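Local coordinates for putative pilus assembly-related protein (Burkholderia pseudomallei, PDB 4DAD), which is the CheY-like receiver domain of a longer, putative pilus assembly-related protein whose remaining part may bind and hydrolyse ATP, at residues Thr102-Ser106 with Ser107-Leu111. Sequence-based numbering, arbitrary orientation.
Sequences TTDAS and SQTLL
Asp104 and Thr109 meet through their oxygens, OD1 of Asp104 lying 2.6 Å from OG1 of Thr109, where the loop after strand 97-102 turns into helix 107-114 of this CheY-like receiver domain. The hydroxyl of Thr109 sits between two oxygens, since OG1 of Thr109 is also 3.0 Å from the backbone O of Ser106. With OG1 between its own backbone N and carbonyl carbon (chi1 61°), Thr109 turns the hydroxyl back toward the loop, while its methyl CG2 comes 3.3 Å from OD1 of Asp104. Ser106 is the N-cap of the helix, and its carbonyl O accepts the first-turn bond from Leu110 N at 3.1 Å. The same Asp104 oxygen also holds the cap residue. Ser106 OG donates to the syn lone pair of OD1 of Asp104 at 2.7 Å, and Ser106 N approaches that oxygen from well above the carboxylate plane, closing an Asx turn. Ser106 thus donates twice to OD1 of Asp104, the bond from its backbone N being the longer at 3.3 Å, which probably restrains the carboxylate; Asp104 reaches these donors with CG anti to its backbone N (chi1 179°). Nearness to the helix N-terminus would probably stabilise the negative charge. Further out, Thr102 pairs through its backbone with Leu122 and Trp124, and Leu110 packs on Val121 of strand 118-123, the outermost strand on that side of the parallel sheet within this chain. The second subunit also packs against the start of the helix: Leu110 meets its own counterpart there, and Ser107 OG bonds to Ala105 O of the second subunit, a bond returned by Ser107 OG of that subunit to Ala105 O.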
loop_
_atom_site.group_PDB
_atom_site.type_symbol
_atom_site.label_atom_id
_atom_site.label_comp_id
_atom_site.label_asym_id
_atom_site.label_seq_id
_atom_site.Cartn_x
_atom_site.Cartn_y
_atom_site.Cartn_z
ATOM N N THR A 102 -1.722 6.085 -14.584
ATOM C CA THR A 102 -0.768 5.812 -15.657
ATOM C C THR A 102 -1.461 5.203 -16.918
ATOM O O THR A 102 -2.658 4.911 -16.891
ATOM C CB THR A 102 0.371 4.922 -15.089
ATOM O OG1 THR A 102 1.361 4.677 -16.097
ATOM C CG2 THR A 102 -0.134 3.617 -14.486
ATOM N N THR A 103 -0.691 5.067 -18.028
ATOM C CA THR A 103 -1.097 4.475 -19.316
ATOM C C THR A 103 -0.300 3.187 -19.531
ATOM O O THR A 103 0.109 2.873 -20.649
ATOM C CB THR A 103 -0.872 5.470 -20.484
ATOM O OG1 THR A 103 0.419 6.074 -20.370
ATOM C CG2 THR A 103 -1.949 6.525 -20.585
ATOM N N ASP A 104 -0.048 2.459 -18.449
ATOM C CA ASP A 104 0.767 1.249 -18.470
ATOM C C ASP A 104 0.428 0.386 -17.263
ATOM O O ASP A 104 0.718 0.763 -16.125
ATOM C CB ASP A 104 2.260 1.657 -18.465
ATOM C CG ASP A 104 3.249 0.521 -18.462
ATOM O OD1 ASP A 104 3.543 0.001 -17.370
ATOM O OD2 ASP A 104 3.785 0.198 -19.547
ATOM N N ALA A 105 -0.199 -0.764 -17.496
ATOM C CA ALA A 105 -0.506 -1.658 -16.383
ATOM C C ALA A 105 0.466 -2.861 -16.394
ATOM O O ALA A 105 0.106 -3.943 -15.916
ATOM C CB ALA A 105 -1.964 -2.108 -16.429
ATOM N N SER A 106 1.718 -2.653 -16.904
ATOM C CA SER A 106 2.759 -3.690 -16.919
ATOM C C SER A 106 3.157 -4.050 -15.480
ATOM O O SER A 106 3.219 -3.164 -14.620
ATOM C CB SER A 106 3.977 -3.254 -17.732
ATOM O OG SER A 106 4.837 -2.350 -17.057
ATOM N N SER A 107 3.373 -5.355 -15.217
ATOM C CA SER A 107 3.727 -5.887 -13.903
ATOM C C SER A 107 4.822 -5.077 -13.222
ATOM O O SER A 107 4.641 -4.697 -12.065
ATOM C CB SER A 107 4.163 -7.342 -14.010
ATOM O OG SER A 107 3.052 -8.190 -13.781
ATOM N N GLN A 108 5.926 -4.779 -13.952
ATOM C CA GLN A 108 7.081 -4.045 -13.438
ATOM C C GLN A 108 6.700 -2.687 -12.875
ATOM O O GLN A 108 7.142 -2.377 -11.773
ATOM C CB GLN A 108 8.194 -3.886 -14.490
ATOM C CG GLN A 108 9.544 -3.410 -13.907
ATOM C CD GLN A 108 10.120 -4.304 -12.814
ATOM O OE1 GLN A 108 10.177 -5.535 -12.935
ATOM N NE2 GLN A 108 10.576 -3.696 -11.724
ATOM N N THR A 109 5.893 -1.885 -13.594
ATOM C CA THR A 109 5.506 -0.568 -13.081
ATOM C C THR A 109 4.548 -0.729 -11.883
ATOM O O THR A 109 4.731 -0.037 -10.888
ATOM C CB THR A 109 4.951 0.341 -14.182
ATOM O OG1 THR A 109 3.781 -0.246 -14.756
ATOM C CG2 THR A 109 5.985 0.639 -15.246
ATOM N N LEU A 110 3.600 -1.676 -11.959
ATOM C CA LEU A 110 2.641 -2.007 -10.903
ATOM C C LEU A 110 3.353 -2.385 -9.566
ATOM O O LEU A 110 2.995 -1.880 -8.499
ATOM C CB LEU A 110 1.770 -3.171 -11.395
ATOM C CG LEU A 110 0.265 -3.069 -11.185
ATOM C CD1 LEU A 110 -0.343 -1.949 -12.024
ATOM C CD2 LEU A 110 -0.399 -4.378 -11.533
ATOM N N LEU A 111 4.385 -3.229 -9.653
ATOM C CA LEU A 111 5.204 -3.681 -8.539
ATOM C C LEU A 111 6.136 -2.578 -8.036
ATOM O O LEU A 111 6.384 -2.513 -6.834
ATOM C CB LEU A 111 6.016 -4.904 -8.969
ATOM C CG LEU A 111 6.737 -5.665 -7.868
ATOM C CD1 LEU A 111 5.748 -6.330 -6.908
ATOM C CD2 LEU A 111 7.713 -6.644 -8.452
#